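Local structure of probable zinc protease (Pseudomonas aeruginosa, 4NNZ) at residues 284-289 with 336-341; 271-276 with 350-355; 342-347 with 400-405; 233-238 with 327-332. The protein is a subunit of a heterodimeric zinc protease of the M16 family and probably takes part in metal-dependent peptide hydrolysis. All blocks are in the same frame, centred on the assembly; numbering follows the deposited sequence.

All four contacts lie in the C-terminal half of the chain, where helices pack against a mixed sheet. Interactions 1 and 4 are surface salt bridges that share helix 325-341: one ties it to helix 282-288, the other to strand 233-240, outermost within the chain. Interactions 2 and 3 both use helix 346-364 or the turn leading into it, and their main currency is apolar packing. Interaction 2 is largely buried; interaction 3 runs from a buried proline and isoleucine out to an exposed proline. These two meet through Ile402, which packs against Ile271 and Leu274, while Leu287 of interaction 1 packs on Gly331 and Leu332 of interaction 4.

Interaction 1 (284-289 with 336-341); sequences ASRLER and LDDLKQ
Arg286 and Asp338 reach from neighbouring helices and meet in a single salt bridge, with NH1 of Arg286 3.1 Å from OD2 of Asp338. Their backbones stay well apart, the CA atoms of Arg286 and Asp338 being 11.6 Å from each other, and the arginine makes up most of the difference by its length. Its CG stands opposite the carbonyl carbon (chi1 -50°), and from there the chain is extended as far as NE, carrying the guanidinium outward like an arm. Asp338 starts differently, with CG opposite the backbone N and next to the carbonyl carbon, which turns the short carboxylate toward helix 282-288. The two side chains cross at about a right angle.

The groups are not matched as a flat pair. OD2 lies at the edge of the guanidinium, close to its plane, yet the arginine nitrogen approaches OD2 from above the carboxylate, 69° out of that plane. The N-H points at the oxygen with an angle of 149°, so the bond is moderately bent and uses one nitrogen and one oxygen. NH1 also has a weak hydrogen bond to Gln335 OE1, one turn back on the aspartate's helix, while Asp338 OD1 forms a long, weak ion pair with Arg282.

Next to this polar pair Leu287 packs on Leu332 and on Gln335. The arrangement is that of neighbouring helices in the helical layer of an M16 α/β domain, with Leu287 and Leu332 packed between them and a salt bridge across their outer rim.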
loop_
_atom_site.group_PDB
_atom_site.type_symbol
_atom_site.label_atom_id
_atom_site.label_comp_id
_atom_site.label_asym_id
_atom_site.label_seq_id
_atom_site.Cartn_x
_atom_site.Cartn_y
_atom_site.Cartn_z
ATOM N N ALA A 284 -11.729 -0.200 -32.747
ATOM C CA ALA A 284 -12.764 0.514 -33.444
ATOM C C ALA A 284 -13.409 -0.264 -34.562
ATOM O O ALA A 284 -14.609 -0.340 -34.651
ATOM C CB ALA A 284 -12.209 1.812 -33.980
ATOM N N SER A 285 -12.598 -0.795 -35.447
ATOM C CA SER A 285 -13.129 -1.521 -36.551
ATOM C C SER A 285 -13.836 -2.756 -36.116
ATOM O O SER A 285 -14.922 -3.040 -36.549
ATOM C CB SER A 285 -11.986 -1.953 -37.403
ATOM O OG SER A 285 -10.814 -1.710 -36.714
ATOM N N ARG A 286 -13.164 -3.546 -35.318
ATOM C CA ARG A 286 -13.747 -4.746 -34.813
ATOM C C ARG A 286 -14.868 -4.680 -33.785
ATOM O O ARG A 286 -15.794 -5.439 -33.885
ATOM C CB ARG A 286 -12.659 -5.686 -34.397
ATOM C CG ARG A 286 -11.642 -5.843 -35.476
ATOM C CD ARG A 286 -10.657 -6.917 -35.127
ATOM N NE ARG A 286 -9.688 -7.075 -36.176
ATOM C CZ ARG A 286 -8.761 -8.004 -36.201
ATOM N NH1 ARG A 286 -8.679 -8.869 -35.232
ATOM N NH2 ARG A 286 -7.925 -8.056 -37.206
ATOM N N LEU A 287 -14.757 -3.847 -32.758
ATOM C CA LEU A 287 -15.748 -3.858 -31.694
ATOM C C LEU A 287 -16.764 -2.750 -31.698
ATOM O O LEU A 287 -17.899 -2.961 -31.393
ATOM C CB LEU A 287 -15.069 -3.912 -30.350
ATOM C CG LEU A 287 -14.210 -5.130 -30.189
ATOM C CD1 LEU A 287 -13.719 -5.222 -28.769
ATOM C CD2 LEU A 287 -14.991 -6.363 -30.552
ATOM N N GLU A 288 -16.318 -1.546 -31.981
ATOM C CA GLU A 288 -17.189 -0.407 -32.208
ATOM C C GLU A 288 -18.019 -0.468 -33.474
ATOM O O GLU A 288 -19.191 -0.177 -33.494
ATOM C CB GLU A 288 -16.364 0.839 -32.238
ATOM C CG GLU A 288 -17.118 2.032 -31.777
ATOM C CD GLU A 288 -16.323 3.296 -31.914
ATOM O OE1 GLU A 288 -15.179 3.353 -31.440
ATOM O OE2 GLU A 288 -16.855 4.245 -32.496
ATOM N N ARG A 289 -17.342 -0.734 -34.559
ATOM C CA ARG A 289 -17.997 -0.991 -35.795
ATOM C C ARG A 289 -17.929 -2.479 -35.860
ATOM O O ARG A 289 -17.307 -3.069 -35.047
ATOM C CB ARG A 289 -17.230 -0.340 -36.922
ATOM C CG ARG A 289 -17.040 1.132 -36.701
ATOM C CD ARG A 289 -16.646 1.869 -37.952
ATOM N NE ARG A 289 -15.430 1.357 -38.542
ATOM C CZ ARG A 289 -14.223 1.692 -38.145
ATOM N NH1 ARG A 289 -14.086 2.528 -37.154
ATOM N NH2 ARG A 289 -13.168 1.207 -38.752
ATOM N N LEU A 336 -7.490 -9.583 -27.675
ATOM C CA LEU A 336 -6.212 -9.902 -27.095
ATOM C C LEU A 336 -5.711 -11.259 -27.508
ATOM O O LEU A 336 -4.560 -11.417 -27.733
ATOM C CB LEU A 336 -6.250 -9.785 -25.592
ATOM C CG LEU A 336 -6.589 -8.405 -25.064
ATOM C CD1 LEU A 336 -6.980 -8.417 -23.613
ATOM C CD2 LEU A 336 -5.461 -7.448 -25.284
ATOM N N ASP A 337 -6.585 -12.240 -27.609
ATOM C CA ASP A 337 -6.202 -13.557 -28.077
ATOM C C ASP A 337 -5.701 -13.550 -29.507
ATOM O O ASP A 337 -4.778 -14.243 -29.847
ATOM C CB ASP A 337 -7.336 -14.548 -27.916
ATOM C CG ASP A 337 -7.370 -15.152 -26.557
ATOM O OD1 ASP A 337 -6.311 -15.305 -25.954
ATOM O OD2 ASP A 337 -8.460 -15.463 -26.065
ATOM N N ASP A 338 -6.300 -12.723 -30.323
ATOM C CA ASP A 338 -5.944 -12.687 -31.701
ATOM C C ASP A 338 -4.500 -12.320 -31.825
ATOM O O ASP A 338 -3.813 -12.840 -32.655
ATOM C CB ASP A 338 -6.809 -11.679 -32.417
ATOM C CG ASP A 338 -6.442 -11.510 -33.860
ATOM O OD1 ASP A 338 -5.287 -11.239 -34.172
ATOM O OD2 ASP A 338 -7.327 -11.616 -34.716
ATOM N N LEU A 339 -4.049 -11.398 -31.011
ATOM C CA LEU A 339 -2.674 -11.019 -31.044
ATOM C C LEU A 339 -1.782 -12.151 -30.659
ATOM O O LEU A 339 -0.701 -12.252 -31.160
ATOM C CB LEU A 339 -2.420 -9.851 -30.136
ATOM C CG LEU A 339 -3.117 -8.587 -30.557
ATOM C CD1 LEU A 339 -3.118 -7.601 -29.413
ATOM C CD2 LEU A 339 -2.451 -8.014 -31.772
ATOM N N LYS A 340 -2.187 -12.936 -29.684
ATOM C CA LYS A 340 -1.400 -14.065 -29.273
ATOM C C LYS A 340 -1.319 -15.101 -30.339
ATOM O O LYS A 340 -0.285 -15.672 -30.545
ATOM C CB LYS A 340 -1.994 -14.696 -28.034
ATOM C CG LYS A 340 -1.889 -13.847 -26.805
ATOM C CD LYS A 340 -2.895 -14.294 -25.785
ATOM C CE LYS A 340 -2.468 -13.895 -24.406
ATOM N NZ LYS A 340 -2.612 -15.020 -23.477
ATOM N N GLN A 341 -2.455 -15.405 -30.941
ATOM C CA GLN A 341 -2.537 -16.340 -32.045
ATOM C C GLN A 341 -1.909 -15.894 -33.335
ATOM O O GLN A 341 -1.290 -16.676 -34.014
ATOM C CB GLN A 341 -3.977 -16.709 -32.328
ATOM C CG GLN A 341 -4.475 -17.938 -31.615
ATOM C CD GLN A 341 -5.981 -17.966 -31.533
ATOM O OE1 GLN A 341 -6.615 -16.933 -31.518
ATOM N NE2 GLN A 341 -6.557 -19.149 -31.495
#

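Interaction 2 (271-276 with 350-355); sequences IGALLD and ERVRAQ
Val352 points its two methyl groups at helix 262-276, and apolar contact with Ala273 and Leu274 is all that joins the two segments. CG1 does most of the touching: it comes within 3.3 Å of Ala273 CB, a tight methyl-to-methyl approach. It can do so because it stands opposite the backbone N (chi1 160°), while CG2 stands opposite the carbonyl carbon, beside the backbone N, and lies 4.2 Å from Leu274 CD2. Leu274 starts off pointing along the interface, but its branched end swings nearer, so that CG sits 4.2 Å from Val352 CG1. The leucine and valine side chains cross at about a right angle.

The valine also rests against main chain. Its CG1 is 3.6 Å from Leu274 N and equally close to Ala273 C, consistent with the small side chain of Ala273; the CA atoms of Leu274 and Val352 are 6.2 Å apart. This is close helix-helix packing within the helical layer of the M16 C-terminal domain. Helix 399-409 joins the same cluster, with Ile402 touching Ile271 and Leu274.

Charged groups flank the apolar patch. Arg351 lays one face of its guanidinium over Val352 CG2, the methyl nearer the group's edge than its centre. On helix 346-364, Glu350 OE2 hovers 3.5 Å from Arg353 NE, above the guanidinium face, so only the charges attract.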
loop_
_atom_site.group_PDB
_atom_site.type_symbol
_atom_site.label_atom_id
_atom_site.label_comp_id
_atom_site.label_asym_id
_atom_site.label_seq_id
_atom_site.Cartn_x
_atom_site.Cartn_y
_atom_site.Cartn_z
ATOM N N ILE A 271 1.525 -2.231 -29.196
ATOM C CA ILE A 271 0.263 -2.928 -29.065
ATOM C C ILE A 271 -0.866 -1.980 -28.749
ATOM O O ILE A 271 -1.953 -2.152 -29.240
ATOM C CB ILE A 271 0.337 -4.092 -28.055
ATOM C CG1 ILE A 271 1.044 -5.272 -28.662
ATOM C CG2 ILE A 271 -1.021 -4.601 -27.652
ATOM C CD1 ILE A 271 1.621 -6.195 -27.638
ATOM N N GLY A 272 -0.609 -0.987 -27.928
ATOM C CA GLY A 272 -1.630 -0.031 -27.634
ATOM C C GLY A 272 -2.074 0.713 -28.850
ATOM O O GLY A 272 -3.215 0.953 -29.037
ATOM N N ALA A 273 -1.124 1.083 -29.669
ATOM C CA ALA A 273 -1.388 1.783 -30.889
ATOM C C ALA A 273 -2.186 0.953 -31.862
ATOM O O ALA A 273 -3.029 1.448 -32.547
ATOM C CB ALA A 273 -0.099 2.269 -31.492
ATOM N N LEU A 274 -1.899 -0.324 -31.916
ATOM C CA LEU A 274 -2.643 -1.233 -32.734
ATOM C C LEU A 274 -4.082 -1.354 -32.306
ATOM O O LEU A 274 -4.941 -1.581 -33.099
ATOM C CB LEU A 274 -2.016 -2.612 -32.687
ATOM C CG LEU A 274 -0.776 -2.895 -33.498
ATOM C CD1 LEU A 274 -0.108 -4.101 -32.898
ATOM C CD2 LEU A 274 -1.080 -3.130 -34.962
ATOM N N LEU A 275 -4.309 -1.392 -31.020
ATOM C CA LEU A 275 -5.644 -1.444 -30.493
ATOM C C LEU A 275 -6.501 -0.180 -30.542
ATOM O O LEU A 275 -7.659 -0.222 -30.918
ATOM C CB LEU A 275 -5.598 -2.039 -29.098
ATOM C CG LEU A 275 -5.061 -3.461 -29.045
ATOM C CD1 LEU A 275 -4.642 -3.821 -27.658
ATOM C CD2 LEU A 275 -6.090 -4.440 -29.520
ATOM N N ASP A 276 -5.921 0.929 -30.096
ATOM C CA ASP A 276 -6.636 2.158 -29.811
ATOM C C ASP A 276 -6.368 3.315 -30.741
ATOM O O ASP A 276 -7.161 4.219 -30.809
ATOM C CB ASP A 276 -6.330 2.581 -28.368
ATOM C CG ASP A 276 -6.859 3.959 -28.012
ATOM O OD1 ASP A 276 -7.985 4.296 -28.390
ATOM O OD2 ASP A 276 -6.140 4.711 -27.355
ATOM N N GLU A 350 3.555 -1.001 -39.431
ATOM C CA GLU A 350 4.164 0.189 -39.932
ATOM C C GLU A 350 3.230 1.355 -39.974
ATOM O O GLU A 350 3.626 2.442 -39.655
ATOM C CB GLU A 350 4.761 -0.047 -41.290
ATOM C CG GLU A 350 6.245 -0.255 -41.226
ATOM C CD GLU A 350 6.987 1.005 -40.877
ATOM O OE1 GLU A 350 6.632 2.063 -41.412
ATOM O OE2 GLU A 350 7.933 0.931 -40.081
ATOM N N ARG A 351 1.997 1.134 -40.380
ATOM C CA ARG A 351 1.050 2.220 -40.443
ATOM C C ARG A 351 0.879 2.739 -39.062
ATOM O O ARG A 351 0.798 3.919 -38.840
ATOM C CB ARG A 351 -0.287 1.712 -40.958
ATOM C CG ARG A 351 -1.476 2.594 -40.665
ATOM C CD ARG A 351 -2.777 1.876 -40.932
ATOM N NE ARG A 351 -3.185 1.058 -39.801
ATOM C CZ ARG A 351 -4.196 1.336 -38.991
ATOM N NH1 ARG A 351 -4.269 2.504 -38.376
ATOM N NH2 ARG A 351 -5.138 0.438 -38.802
ATOM N N VAL A 352 0.741 1.822 -38.135
ATOM C CA VAL A 352 0.598 2.154 -36.744
ATOM C C VAL A 352 1.838 2.765 -36.123
ATOM O O VAL A 352 1.732 3.639 -35.320
ATOM C CB VAL A 352 0.036 0.947 -35.988
ATOM C CG1 VAL A 352 0.286 1.007 -34.500
ATOM C CG2 VAL A 352 -1.437 0.830 -36.270
ATOM N N ARG A 353 2.998 2.254 -36.457
ATOM C CA ARG A 353 4.223 2.813 -35.949
ATOM C C ARG A 353 4.483 4.197 -36.450
ATOM O O ARG A 353 5.003 5.034 -35.748
ATOM C CB ARG A 353 5.400 1.939 -36.300
ATOM C CG ARG A 353 6.638 2.240 -35.498
ATOM C CD ARG A 353 7.849 1.604 -36.119
ATOM N NE ARG A 353 7.544 0.284 -36.618
ATOM C CZ ARG A 353 8.445 -0.624 -36.908
ATOM N NH1 ARG A 353 9.707 -0.355 -36.745
ATOM N NH2 ARG A 353 8.083 -1.788 -37.365
ATOM N N ALA A 354 4.193 4.417 -37.712
ATOM C CA ALA A 354 4.539 5.663 -38.336
ATOM C C ALA A 354 3.801 6.801 -37.725
ATOM O O ALA A 354 4.336 7.846 -37.495
ATOM C CB ALA A 354 4.245 5.588 -39.805
ATOM N N GLN A 355 2.531 6.591 -37.505
ATOM C CA GLN A 355 1.699 7.597 -36.909
ATOM C C GLN A 355 2.063 7.927 -35.488
ATOM O O GLN A 355 1.884 9.033 -35.050
ATOM C CB GLN A 355 0.220 7.331 -37.134
ATOM C CG GLN A 355 -0.328 8.287 -38.180
ATOM C CD GLN A 355 -1.720 7.980 -38.658
ATOM O OE1 GLN A 355 -2.575 7.590 -37.896
ATOM N NE2 GLN A 355 -1.950 8.180 -39.932
#

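Interaction 3 (342-347 with 400-405); sequences NPPSAA and DDIQKA
Branching at Ile402 sets the inner half of this contact: with CG1 opposite the carbonyl carbon (chi1 -75°), CG2 takes the place opposite the backbone N and faces the ring of Pro344. At Gln403 the first torsion (chi1 144°) falls away from any staggered position, and the extended chain beyond CG then carries the amide beside Pro343.

Ile402 meets Pro344 with both its branches, the CG2 methyl and the CD1 end of the longer one. CG2 is 3.9 Å from Pro344 CG, while CD1 comes to 4.1 Å from Pro344 CG, an ordinary van der Waals fit between buried groups. Ile349 of helix 346-364 touches both residues and extends this patch. That helix opens with a classical N-cap, Ser345 OG accepting the hydrogen bond of Glu348 N.

Farther out, the Gln403 amide lies alongside the CG-CD edge of the Pro343 ring. Gln403 NE2 is modelled 3.0 Å from Pro343 CD, shorter than normal packing and doubtful in detail. No hydrogen bond crosses between the segments. The polar partner of NE2 is Lys340 O, near the C-terminal end of helix 325-341, and that bond probably fixes the amide beside the proline.

Pro343 and Pro344 thus form a short, proline-rich connection between helices 325-341 and 346-364, packed on a third helix, 399-409, in the helical layer of the M16 C-terminal half.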
loop_
_atom_site.group_PDB
_atom_site.type_symbol
_atom_site.label_atom_id
_atom_site.label_comp_id
_atom_site.label_asym_id
_atom_site.label_seq_id
_atom_site.Cartn_x
_atom_site.Cartn_y
_atom_site.Cartn_z
ATOM N N ASN A 342 -2.145 -14.656 -33.726
ATOM C CA ASN A 342 -1.677 -14.197 -35.018
ATOM C C ASN A 342 -0.840 -12.956 -34.977
ATOM O O ASN A 342 -1.342 -11.863 -34.739
ATOM C CB ASN A 342 -2.862 -13.922 -35.909
ATOM C CG ASN A 342 -3.912 -14.970 -35.778
ATOM O OD1 ASN A 342 -3.587 -16.106 -35.531
ATOM N ND2 ASN A 342 -5.167 -14.597 -35.900
ATOM N N PRO A 343 0.426 -13.092 -35.299
ATOM C CA PRO A 343 1.289 -11.933 -35.340
ATOM C C PRO A 343 0.741 -10.978 -36.362
ATOM O O PRO A 343 0.349 -11.417 -37.417
ATOM C CB PRO A 343 2.578 -12.523 -35.856
ATOM C CG PRO A 343 2.609 -13.857 -35.231
ATOM C CD PRO A 343 1.196 -14.334 -35.206
ATOM N N PRO A 344 0.662 -9.705 -36.043
ATOM C CA PRO A 344 0.175 -8.701 -36.972
ATOM C C PRO A 344 1.146 -8.435 -38.099
ATOM O O PRO A 344 2.333 -8.538 -37.900
ATOM C CB PRO A 344 0.087 -7.470 -36.100
ATOM C CG PRO A 344 1.166 -7.654 -35.125
ATOM C CD PRO A 344 1.225 -9.106 -34.833
ATOM N N SER A 345 0.638 -8.091 -39.266
ATOM C CA SER A 345 1.497 -7.794 -40.398
ATOM C C SER A 345 2.217 -6.482 -40.288
ATOM O O SER A 345 1.709 -5.519 -39.744
ATOM C CB SER A 345 0.716 -7.799 -41.683
ATOM O OG SER A 345 0.006 -6.610 -41.838
ATOM N N ALA A 346 3.403 -6.463 -40.865
ATOM C CA ALA A 346 4.220 -5.293 -40.855
ATOM C C ALA A 346 3.485 -4.222 -41.602
ATOM O O ALA A 346 3.746 -3.063 -41.401
ATOM C CB ALA A 346 5.552 -5.572 -41.480
ATOM N N ALA A 347 2.578 -4.610 -42.463
ATOM C CA ALA A 347 1.764 -3.626 -43.097
ATOM C C ALA A 347 0.949 -2.948 -42.055
ATOM O O ALA A 347 0.802 -1.760 -42.096
ATOM C CB ALA A 347 0.873 -4.261 -44.127
ATOM N N ASP A 400 6.968 -10.469 -34.398
ATOM C CA ASP A 400 7.239 -11.497 -33.441
ATOM C C ASP A 400 7.336 -10.986 -32.017
ATOM O O ASP A 400 6.871 -11.609 -31.109
ATOM C CB ASP A 400 8.462 -12.268 -33.883
ATOM C CG ASP A 400 8.339 -12.732 -35.307
ATOM O OD1 ASP A 400 7.230 -13.140 -35.691
ATOM O OD2 ASP A 400 9.334 -12.668 -36.058
ATOM N N ASP A 401 7.937 -9.828 -31.843
ATOM C CA ASP A 401 8.069 -9.230 -30.538
ATOM C C ASP A 401 6.707 -8.953 -29.982
ATOM O O ASP A 401 6.452 -9.110 -28.807
ATOM C CB ASP A 401 8.774 -7.904 -30.670
ATOM C CG ASP A 401 10.226 -8.049 -30.785
ATOM O OD1 ASP A 401 10.753 -9.030 -30.282
ATOM O OD2 ASP A 401 10.855 -7.182 -31.377
ATOM N N ILE A 402 5.848 -8.469 -30.846
ATOM C CA ILE A 402 4.531 -8.112 -30.447
ATOM C C ILE A 402 3.797 -9.330 -29.990
ATOM O O ILE A 402 3.188 -9.315 -28.956
ATOM C CB ILE A 402 3.805 -7.438 -31.614
ATOM C CG1 ILE A 402 4.327 -6.037 -31.775
ATOM C CG2 ILE A 402 2.306 -7.372 -31.425
ATOM C CD1 ILE A 402 3.629 -5.272 -32.847
ATOM N N GLN A 403 3.838 -10.390 -30.774
ATOM C CA GLN A 403 3.094 -11.578 -30.415
ATOM C C GLN A 403 3.628 -12.112 -29.115
ATOM O O GLN A 403 2.894 -12.504 -28.267
ATOM C CB GLN A 403 3.125 -12.618 -31.545
ATOM C CG GLN A 403 3.187 -14.079 -31.121
ATOM C CD GLN A 403 3.110 -15.047 -32.255
ATOM O OE1 GLN A 403 4.103 -15.385 -32.871
ATOM N NE2 GLN A 403 1.920 -15.517 -32.521
ATOM N N LYS A 404 4.927 -12.106 -28.968
ATOM C CA LYS A 404 5.528 -12.580 -27.754
ATOM C C LYS A 404 5.138 -11.800 -26.533
ATOM O O LYS A 404 4.882 -12.374 -25.526
ATOM C CB LYS A 404 7.026 -12.548 -27.911
ATOM C CG LYS A 404 7.789 -13.438 -26.972
ATOM C CD LYS A 404 9.244 -13.022 -26.913
ATOM C CE LYS A 404 9.558 -12.326 -25.609
ATOM N NZ LYS A 404 8.840 -11.036 -25.472
ATOM N N ALA A 405 5.107 -10.490 -26.611
ATOM C CA ALA A 405 4.695 -9.695 -25.475
ATOM C C ALA A 405 3.263 -9.952 -25.090
ATOM O O ALA A 405 2.951 -9.998 -23.931
ATOM C CB ALA A 405 4.916 -8.223 -25.733
#

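Interaction 4 (233-238 with 327-332); sequences ERRLKL and QVEAGL
Arg235 and Glu329 grip each other end-on through two parallel bonds: NH1 of Arg235 is 3.2 Å from OE2 of Glu329, and NH2 of Arg235 is 3.2 Å from OE1 of Glu329. Both N-H groups point almost straight at their oxygens. The oxygens lie in the guanidinium plane and are met on their syn sides, but the two flat groups are not coplanar, being turned 28° against each other.

The side chains come from opposite directions. Glu329 leaves its helix with CG opposite the backbone N (chi1 176°) and runs on extended, whereas Arg235 bends at its third torsion (chi3 54°) to present its two terminal nitrogens to the carboxylate. This bidentate bridge ties helix 325-341 to the sheet of the M16 α/β domain at strand 233-240, the outermost strand on that side within the chain.

Leu417 of the adjacent strand 415-422 touches both partners, and Leu247 packs on Glu329. Val328 and Leu332 of the same helix pack on Leu247 of strand 246-253. On its other side strand 233-240 pairs antiparallel with a strand of the second subunit, so the sheet continues across the interface, where Glu233 packs on Lys237 of that neighbouring subunit.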
loop_
_atom_site.group_PDB
_atom_site.type_symbol
_atom_site.label_atom_id
_atom_site.label_comp_id
_atom_site.label_asym_id
_atom_site.label_seq_id
_atom_site.Cartn_x
_atom_site.Cartn_y
_atom_site.Cartn_z
ATOM N N GLU A 233 -5.813 -12.744 -10.233
ATOM C CA GLU A 233 -6.905 -12.155 -10.955
ATOM C C GLU A 233 -7.747 -11.418 -9.971
ATOM O O GLU A 233 -8.266 -12.004 -9.084
ATOM C CB GLU A 233 -7.730 -13.277 -11.556
ATOM C CG GLU A 233 -8.450 -13.004 -12.864
ATOM C CD GLU A 233 -9.050 -14.264 -13.490
ATOM O OE1 GLU A 233 -8.625 -15.367 -13.165
ATOM O OE2 GLU A 233 -9.945 -14.165 -14.331
ATOM N N ARG A 234 -7.869 -10.112 -10.126
ATOM C CA ARG A 234 -8.679 -9.306 -9.242
ATOM C C ARG A 234 -9.817 -8.718 -10.016
ATOM O O ARG A 234 -9.598 -8.088 -10.972
ATOM C CB ARG A 234 -7.878 -8.146 -8.663
ATOM C CG ARG A 234 -6.627 -8.498 -7.912
ATOM C CD ARG A 234 -5.512 -8.824 -8.850
ATOM N NE ARG A 234 -4.608 -7.723 -8.962
ATOM C CZ ARG A 234 -3.681 -7.626 -9.875
ATOM N NH1 ARG A 234 -3.517 -8.563 -10.762
ATOM N NH2 ARG A 234 -2.904 -6.603 -9.869
ATOM N N ARG A 235 -11.034 -8.921 -9.569
ATOM C CA ARG A 235 -12.183 -8.330 -10.189
ATOM C C ARG A 235 -12.884 -7.390 -9.226
ATOM O O ARG A 235 -13.116 -7.746 -8.126
ATOM C CB ARG A 235 -13.108 -9.430 -10.663
ATOM C CG ARG A 235 -12.364 -10.501 -11.400
ATOM C CD ARG A 235 -13.243 -11.593 -11.925
ATOM N NE ARG A 235 -14.302 -11.052 -12.718
ATOM C CZ ARG A 235 -14.290 -10.958 -14.028
ATOM N NH1 ARG A 235 -13.268 -11.390 -14.732
ATOM N NH2 ARG A 235 -15.323 -10.415 -14.610
ATOM N N LEU A 236 -13.204 -6.174 -9.659
ATOM C CA LEU A 236 -13.871 -5.172 -8.824
ATOM C C LEU A 236 -15.225 -4.808 -9.338
ATOM O O LEU A 236 -15.429 -4.759 -10.496
ATOM C CB LEU A 236 -13.091 -3.890 -8.760
ATOM C CG LEU A 236 -12.104 -3.756 -7.658
ATOM C CD1 LEU A 236 -10.972 -4.669 -8.005
ATOM C CD2 LEU A 236 -11.632 -2.336 -7.612
ATOM N N LYS A 237 -16.157 -4.583 -8.442
ATOM C CA LYS A 237 -17.443 -4.069 -8.799
ATOM C C LYS A 237 -17.724 -2.842 -7.997
ATOM O O LYS A 237 -17.729 -2.898 -6.816
ATOM C CB LYS A 237 -18.502 -5.093 -8.500
ATOM C CG LYS A 237 -19.689 -4.968 -9.411
ATOM C CD LYS A 237 -20.757 -5.961 -9.076
ATOM C CE LYS A 237 -20.529 -7.224 -9.847
ATOM N NZ LYS A 237 -21.788 -7.870 -10.293
ATOM N N LEU A 238 -17.937 -1.722 -8.654
ATOM C CA LEU A 238 -18.206 -0.482 -7.982
ATOM C C LEU A 238 -19.447 0.181 -8.483
ATOM O O LEU A 238 -19.626 0.324 -9.647
ATOM C CB LEU A 238 -17.076 0.474 -8.200
ATOM C CG LEU A 238 -15.743 0.091 -7.644
ATOM C CD1 LEU A 238 -14.655 0.670 -8.513
ATOM C CD2 LEU A 238 -15.677 0.636 -6.241
ATOM N N GLN A 327 -20.199 -9.212 -21.820
ATOM C CA GLN A 327 -19.930 -9.292 -23.229
ATOM C C GLN A 327 -18.768 -8.453 -23.693
ATOM O O GLN A 327 -18.042 -8.851 -24.563
ATOM C CB GLN A 327 -21.164 -8.928 -23.989
ATOM C CG GLN A 327 -22.176 -10.033 -23.979
ATOM C CD GLN A 327 -23.561 -9.580 -24.322
ATOM O OE1 GLN A 327 -23.902 -8.435 -24.187
ATOM N NE2 GLN A 327 -24.361 -10.496 -24.760
ATOM N N VAL A 328 -18.603 -7.283 -23.126
ATOM C CA VAL A 328 -17.513 -6.447 -23.533
ATOM C C VAL A 328 -16.236 -7.160 -23.215
ATOM O O VAL A 328 -15.347 -7.243 -24.015
ATOM C CB VAL A 328 -17.551 -5.111 -22.797
ATOM C CG1 VAL A 328 -16.301 -4.315 -23.040
ATOM C CG2 VAL A 328 -18.763 -4.316 -23.194
ATOM N N GLU A 329 -16.171 -7.698 -22.029
ATOM C CA GLU A 329 -14.982 -8.347 -21.585
ATOM C C GLU A 329 -14.649 -9.534 -22.448
ATOM O O GLU A 329 -13.516 -9.790 -22.739
ATOM C CB GLU A 329 -15.162 -8.759 -20.153
ATOM C CG GLU A 329 -14.012 -9.535 -19.603
ATOM C CD GLU A 329 -14.346 -10.246 -18.338
ATOM O OE1 GLU A 329 -15.414 -10.034 -17.789
ATOM O OE2 GLU A 329 -13.534 -11.036 -17.891
ATOM N N ALA A 330 -15.667 -10.255 -22.857
ATOM C CA ALA A 330 -15.503 -11.364 -23.752
ATOM C C ALA A 330 -14.964 -10.927 -25.074
ATOM O O ALA A 330 -14.161 -11.595 -25.656
ATOM C CB ALA A 330 -16.809 -12.063 -23.945
ATOM N N GLY A 331 -15.453 -9.810 -25.563
ATOM C CA GLY A 331 -14.943 -9.214 -26.762
ATOM C C GLY A 331 -13.521 -8.717 -26.715
ATOM O O GLY A 331 -12.800 -8.879 -27.650
ATOM N N LEU A 332 -13.127 -8.080 -25.640
ATOM C CA LEU A 332 -11.766 -7.665 -25.482
ATOM C C LEU A 332 -10.795 -8.817 -25.413
ATOM O O LEU A 332 -9.739 -8.745 -25.975
ATOM C CB LEU A 332 -11.628 -6.782 -24.263
ATOM C CG LEU A 332 -12.303 -5.435 -24.417
ATOM C CD1 LEU A 332 -12.516 -4.759 -23.098
ATOM C CD2 LEU A 332 -11.566 -4.517 -25.350
#